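Local coordinates for protein porin (Rhodobacter blasticus, PDB 3PRN) that forms homotrimeric outer-membrane channels that let small hydrophilic solutes, up to an exclusion limit of about 0.6 kDa, diffuse passively through, at residues A[223-228]-A[240-245]; A[32-37]-A[50-55]. The protein carries 1 engineered substitution. All blocks are in the same frame, centred on the assembly; numbering follows the deposited sequence. Where two conformers were deposited one is given.

Interaction 1 of 2, residues A[223-228]-A[240-245]; sequences QVTLYG and YVSDID
The side chain of Q223 crosses I244 and lays its CG 3.9 Å from I244 CG2, then rises over the sheet until its amide reaches S242. The two strands form the antiparallel hairpin 223-232/235-244 of the 16-stranded porin barrel. Q223, T225, Y227, Y240, S242 and I244 share the inward face; V224, L226, V241 and D243 lie on the outer surface. With CG anti to the backbone N and the rest of the chain extended, Q223 brings NE2 to 3.2 Å from S242 OG, an almost straight bond (176°) lying in the amide plane. S242 OG lies within hydrogen-bonding distance of T225 OG1 (2.9 Å) and V224 O (3.2 Å). The loop between strands 78-83 and 131-138, folded into the channel, meets other polar atoms: D109 O takes Q223 NE2, Q111 N bonds Q223 OE1, G108 O pairs with T225 OG1 and F107 N with Y240 OH. From the barrel side, N215 ND2 also bonds Q223 OE1, and Q272 OE1 bonds Y240 OH. Cut back to an alanine here, the side chain of Q223 would probably leave S242 OG without its amide donor and open a gap beside I244 CG2. Backbone bonds pair V224 with D243 and L226 with V241 in both directions, the shortest running from V241 N to L226 O (2.9 Å). At the far end, Y227 and Y240 touch only at their roots, CB to CB 3.7 Å, and their rings diverge. Beside this pair Y240 CA makes a bent CA-H...O contact with L226 O, 3.1 Å away.

Interaction 2 of 2, residues A[32-37]-A[50-55]; sequences RINIVG and KLRMQW
R32, I35 and M53 carry most of this contact, R32 against R52 and Q54 on one face of the sheet, I35 and M53 against each other on the opposite face. I35 CD1 comes 4.4 Å from M53 SD, and I35 CB stands 4.4 Å from L51 CB. R32 spreads its guanidinium flat on that of R52, planes 11° apart and centres 3.6 Å apart, with R52 NH1 over the middle of the R32 group. Each stacked guanidinium is held at its edge by a side-chain oxygen. R32 grips Q54 OE1 side-on with two nitrogens, NE at 2.9 Å and NH2 at 3.0 Å, both approaching from one face of the amide, which lies 22° from the guanidinium plane. R52 NE gives a shorter bond, 2.7 Å, to N34 OD1 in the carbonyl plane; its NH2 adds a weak one. Both arginines leave CG anti to the backbone N and bend at chi3 (-76° for R32), which turns the flat ends onto one another. These strands form the antiparallel hairpin 25-39/46-56 of the barrel, with the arginines on the channel face. S119 from the inward-folded loop bonds R52 NH1 and touches R32, consistent with the arginine cluster that lines the eyelet of many porins. The apolar face of I35 and M53 lies at the trimer interface, where M53 packs on M53 of both neighbouring subunits and I35 on I33 of one of them. Paired backbone bonds join I33 with M53 and I35 with L51, I35 N to L51 O measuring 2.8 Å.

From the N terminus the chain first makes interaction 2, closing the turn that links strands 25-39 and 46-56, and much later interaction 1, closing the turn between strands 223-232 and 235-244. They follow in series, neither nesting nor crossing, as two hairpins of one closed sheet. They stand on opposite sides of the chain's centre, their centres 33 Å apart and their nearest atoms about 19 Å apart. Interaction 2 belongs to the wall buried in the trimer, whereas no other subunit touches interaction 1. The inward loop between strands 78-83 and 131-138 reaches both, through Y117 and S119 at interaction 2 and through F107, G108, D109 and Q111 at interaction 1.

Interaction 1 of 2, residues A[223-228]-A[240-245]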
loop_
_atom_site.group_PDB
_atom_site.type_symbol
_atom_site.label_atom_id
_atom_site.label_comp_id
_atom_site.label_asym_id
_atom_site.label_seq_id
_atom_site.Cartn_x
_atom_site.Cartn_y
_atom_site.Cartn_z
ATOM N N GLN A 223 25.054 18.902 -25.342
ATOM C CA GLN A 223 23.801 19.652 -25.348
ATOM C C GLN A 223 23.930 20.927 -24.571
ATOM O O GLN A 223 24.564 21.036 -23.525
ATOM C CB GLN A 223 22.767 18.684 -24.657
ATOM C CG GLN A 223 21.435 19.347 -24.313
ATOM C CD GLN A 223 20.425 18.374 -23.724
ATOM O OE1 GLN A 223 20.738 17.273 -23.283
ATOM N NE2 GLN A 223 19.145 18.787 -23.703
ATOM N N VAL A 224 23.200 21.939 -25.017
ATOM C CA VAL A 224 23.209 23.197 -24.272
ATOM C C VAL A 224 21.764 23.646 -24.151
ATOM O O VAL A 224 20.988 23.527 -25.102
ATOM C CB VAL A 224 23.987 24.212 -25.155
ATOM C CG1 VAL A 224 23.728 25.636 -24.711
ATOM C CG2 VAL A 224 25.472 23.861 -25.090
ATOM N N THR A 225 21.409 24.118 -22.963
ATOM C CA THR A 225 20.045 24.589 -22.718
ATOM C C THR A 225 20.176 25.980 -22.075
ATOM O O THR A 225 20.926 26.126 -21.108
ATOM C CB THR A 225 19.327 23.643 -21.691
ATOM O OG1 THR A 225 19.230 22.375 -22.350
ATOM C CG2 THR A 225 17.960 24.162 -21.330
ATOM N N LEU A 226 19.457 26.891 -22.669
ATOM C CA LEU A 226 19.357 28.264 -22.198
ATOM C C LEU A 226 17.911 28.488 -21.770
ATOM O O LEU A 226 16.959 28.236 -22.514
ATOM C CB LEU A 226 19.792 29.228 -23.321
ATOM C CG LEU A 226 19.386 30.682 -23.059
ATOM C CD1 LEU A 226 20.301 31.229 -21.975
ATOM C CD2 LEU A 226 19.499 31.477 -24.369
ATOM N N TYR A 227 17.743 28.935 -20.504
ATOM C CA TYR A 227 16.373 29.140 -20.042
ATOM C C TYR A 227 16.240 30.373 -19.175
ATOM O O TYR A 227 17.222 30.924 -18.679
ATOM C CB TYR A 227 15.900 27.916 -19.186
ATOM C CG TYR A 227 16.647 27.817 -17.863
ATOM C CD1 TYR A 227 17.900 27.222 -17.857
ATOM C CD2 TYR A 227 16.178 28.332 -16.665
ATOM C CE1 TYR A 227 18.656 27.079 -16.712
ATOM C CE2 TYR A 227 16.929 28.219 -15.496
ATOM C CZ TYR A 227 18.154 27.602 -15.524
ATOM O OH TYR A 227 18.974 27.488 -14.398
ATOM N N GLY A 228 14.991 30.759 -18.964
ATOM C CA GLY A 228 14.746 31.912 -18.109
ATOM C C GLY A 228 13.326 31.898 -17.568
ATOM O O GLY A 228 12.432 31.241 -18.121
ATOM N N TYR A 240 12.637 28.314 -22.661
ATOM C CA TYR A 240 13.928 27.694 -22.854
ATOM C C TYR A 240 14.162 27.417 -24.346
ATOM O O TYR A 240 13.176 27.326 -25.084
ATOM C CB TYR A 240 14.141 26.350 -22.100
ATOM C CG TYR A 240 13.275 25.211 -22.598
ATOM C CD1 TYR A 240 13.770 24.388 -23.630
ATOM C CD2 TYR A 240 12.040 24.914 -22.056
ATOM C CE1 TYR A 240 13.026 23.324 -24.113
ATOM C CE2 TYR A 240 11.289 23.821 -22.547
ATOM C CZ TYR A 240 11.780 23.041 -23.561
ATOM O OH TYR A 240 11.091 21.963 -24.110
ATOM N N VAL A 241 15.426 27.235 -24.704
ATOM C CA VAL A 241 15.783 26.827 -26.034
ATOM C C VAL A 241 16.867 25.766 -25.767
ATOM O O VAL A 241 17.614 25.991 -24.799
ATOM C CB VAL A 241 16.413 27.963 -26.869
ATOM C CG1 VAL A 241 16.671 27.508 -28.291
ATOM C CG2 VAL A 241 15.523 29.198 -26.825
ATOM N N SER A 242 16.910 24.711 -26.551
ATOM C CA SER A 242 17.964 23.703 -26.307
ATOM C C SER A 242 18.412 23.159 -27.675
ATOM O O SER A 242 17.566 23.004 -28.562
ATOM C CB SER A 242 17.458 22.563 -25.398
ATOM O OG SER A 242 18.441 21.624 -24.992
ATOM N N ASP A 243 19.666 22.867 -27.802
ATOM C CA ASP A 243 20.344 22.293 -28.916
ATOM C C ASP A 243 21.172 21.057 -28.534
ATOM O O ASP A 243 21.913 21.039 -27.531
ATOM C CB ASP A 243 21.366 23.246 -29.597
ATOM C CG ASP A 243 20.588 24.315 -30.348
ATOM O OD1 ASP A 243 19.863 23.978 -31.362
ATOM O OD2 ASP A 243 20.622 25.532 -29.946
ATOM N N ILE A 244 21.080 20.038 -29.375
ATOM C CA ILE A 244 21.907 18.856 -29.204
ATOM C C ILE A 244 22.806 18.737 -30.440
ATOM O O ILE A 244 22.490 19.348 -31.479
ATOM C CB ILE A 244 21.074 17.586 -28.978
ATOM C CG1 ILE A 244 20.066 17.315 -30.097
ATOM C CG2 ILE A 244 20.290 17.746 -27.635
ATOM C CD1 ILE A 244 19.322 16.001 -29.988
ATOM N N ASP A 245 23.865 17.976 -30.356
ATOM C CA ASP A 245 24.775 17.704 -31.440
ATOM C C ASP A 245 24.250 16.688 -32.454
ATOM O O ASP A 245 24.895 16.602 -33.526
ATOM C CB ASP A 245 26.123 17.095 -30.955
ATOM C CG ASP A 245 27.067 18.168 -30.474
ATOM O OD1 ASP A 245 26.940 19.369 -30.803
ATOM O OD2 ASP A 245 27.986 17.820 -29.677
#

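Interaction 2 of 2, residues A[32-37]-A[50-55]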
loop_
_atom_site.group_PDB
_atom_site.type_symbol
_atom_site.label_atom_id
_atom_site.label_comp_id
_atom_site.label_asym_id
_atom_site.label_seq_id
_atom_site.Cartn_x
_atom_site.Cartn_y
_atom_site.Cartn_z
ATOM N N ARG A 32 0.664 11.018 -5.683
ATOM C CA ARG A 32 1.878 10.571 -5.022
ATOM C C ARG A 32 1.691 10.676 -3.491
ATOM O O ARG A 32 1.330 11.754 -2.958
ATOM C CB ARG A 32 3.121 11.411 -5.439
ATOM C CG ARG A 32 4.362 10.992 -4.616
ATOM C CD ARG A 32 5.546 11.942 -4.982
ATOM N NE ARG A 32 6.076 11.548 -6.286
ATOM C CZ ARG A 32 7.089 12.130 -6.929
ATOM N NH1 ARG A 32 7.752 13.171 -6.385
ATOM N NH2 ARG A 32 7.461 11.658 -8.124
ATOM N N ILE A 33 1.953 9.570 -2.775
ATOM C CA ILE A 33 1.952 9.578 -1.332
ATOM C C ILE A 33 3.323 9.137 -0.829
ATOM O O ILE A 33 3.767 8.048 -1.213
ATOM C CB ILE A 33 0.889 8.614 -0.749
ATOM C CG1 ILE A 33 -0.534 9.086 -1.051
ATOM C CG2 ILE A 33 0.976 8.481 0.773
ATOM C CD1 ILE A 33 -1.545 7.946 -1.082
ATOM N N ASN A 34 3.947 9.910 0.057
ATOM C CA ASN A 34 5.224 9.508 0.649
ATOM C C ASN A 34 4.949 9.126 2.130
ATOM O O ASN A 34 4.249 9.879 2.855
ATOM C CB ASN A 34 6.224 10.659 0.631
ATOM C CG ASN A 34 6.582 11.131 -0.777
ATOM O OD1 ASN A 34 7.017 10.334 -1.614
ATOM N ND2 ASN A 34 6.415 12.428 -0.999
ATOM N N ILE A 35 5.518 8.027 2.551
ATOM C CA ILE A 35 5.354 7.595 3.953
ATOM C C ILE A 35 6.772 7.668 4.524
ATOM O O ILE A 35 7.669 6.990 3.998
ATOM C CB ILE A 35 4.841 6.156 3.980
ATOM C CG1 ILE A 35 3.541 6.105 3.158
ATOM C CG2 ILE A 35 4.685 5.687 5.412
ATOM C CD1 ILE A 35 2.977 4.704 3.185
ATOM N N VAL A 36 6.951 8.500 5.536
ATOM C CA VAL A 36 8.287 8.678 6.116
ATOM C C VAL A 36 8.290 8.356 7.596
ATOM O O VAL A 36 7.479 8.887 8.373
ATOM C CB VAL A 36 8.652 10.181 5.925
ATOM C CG1 VAL A 36 10.047 10.469 6.492
ATOM C CG2 VAL A 36 8.605 10.510 4.440
ATOM N N GLY A 37 9.142 7.442 8.042
ATOM C CA GLY A 37 9.236 7.090 9.466
ATOM C C GLY A 37 10.582 7.701 9.940
ATOM O O GLY A 37 11.608 7.552 9.240
ATOM N N LYS A 50 11.875 5.759 4.144
ATOM C CA LYS A 50 10.767 6.256 3.364
ATOM C C LYS A 50 10.312 5.231 2.316
ATOM O O LYS A 50 11.095 4.447 1.750
ATOM C CB LYS A 50 11.125 7.571 2.750
ATOM C CG LYS A 50 11.253 7.624 1.232
ATOM C CD LYS A 50 11.093 9.065 0.705
ATOM C CE LYS A 50 12.144 9.463 -0.335
ATOM N NZ LYS A 50 12.086 10.888 -0.708
ATOM N N LEU A 51 9.010 5.294 2.096
ATOM C CA LEU A 51 8.353 4.451 1.109
ATOM C C LEU A 51 7.479 5.406 0.249
ATOM O O LEU A 51 6.885 6.360 0.813
ATOM C CB LEU A 51 7.490 3.398 1.772
ATOM C CG LEU A 51 6.898 2.320 0.894
ATOM C CD1 LEU A 51 7.976 1.384 0.362
ATOM C CD2 LEU A 51 5.865 1.505 1.654
ATOM N N ARG A 52 7.333 5.144 -1.040
ATOM C CA ARG A 52 6.438 5.927 -1.894
ATOM C C ARG A 52 5.357 5.036 -2.536
ATOM O O ARG A 52 5.620 3.880 -2.959
ATOM C CB ARG A 52 7.238 6.595 -3.033
ATOM C CG ARG A 52 6.440 7.411 -4.035
ATOM C CD ARG A 52 7.355 8.318 -4.876
ATOM N NE ARG A 52 7.955 9.381 -3.974
ATOM C CZ ARG A 52 8.870 10.237 -4.427
ATOM N NH1 ARG A 52 9.297 10.186 -5.724
ATOM N NH2 ARG A 52 9.360 11.189 -3.654
ATOM N N MET A 53 4.138 5.535 -2.646
ATOM C CA MET A 53 3.027 4.896 -3.337
ATOM C C MET A 53 2.589 5.943 -4.384
ATOM O O MET A 53 2.188 7.046 -4.063
ATOM C CB MET A 53 1.825 4.557 -2.440
ATOM C CG MET A 53 2.254 3.425 -1.451
ATOM S SD MET A 53 0.815 3.095 -0.325
ATOM C CE MET A 53 -0.094 2.029 -1.442
ATOM N N GLN A 54 2.891 5.651 -5.667
ATOM C CA GLN A 54 2.551 6.577 -6.722
ATOM C C GLN A 54 1.737 5.883 -7.811
ATOM O O GLN A 54 2.133 4.793 -8.220
ATOM C CB GLN A 54 3.806 7.148 -7.365
ATOM C CG GLN A 54 3.530 8.225 -8.438
ATOM C CD GLN A 54 4.865 8.794 -8.910
ATOM O OE1 GLN A 54 5.581 9.360 -8.044
ATOM N NE2 GLN A 54 5.203 8.656 -10.181
ATOM N N TRP A 55 0.668 6.545 -8.230
ATOM C CA TRP A 55 -0.163 6.052 -9.308
ATOM C C TRP A 55 -0.126 7.108 -10.437
ATOM O O TRP A 55 -0.211 8.328 -10.175
ATOM C CB TRP A 55 -1.637 5.875 -8.808
ATOM C CG TRP A 55 -2.547 5.479 -9.959
ATOM C CD1 TRP A 55 -2.786 4.214 -10.429
ATOM C CD2 TRP A 55 -3.333 6.373 -10.768
ATOM N NE1 TRP A 55 -3.673 4.266 -11.463
ATOM C CE2 TRP A 55 -4.018 5.572 -11.719
ATOM C CE3 TRP A 55 -3.480 7.758 -10.828
ATOM C CZ2 TRP A 55 -4.841 6.122 -12.706
ATOM C CZ3 TRP A 55 -4.312 8.317 -11.788
ATOM C CH2 TRP A 55 -4.995 7.473 -12.738
#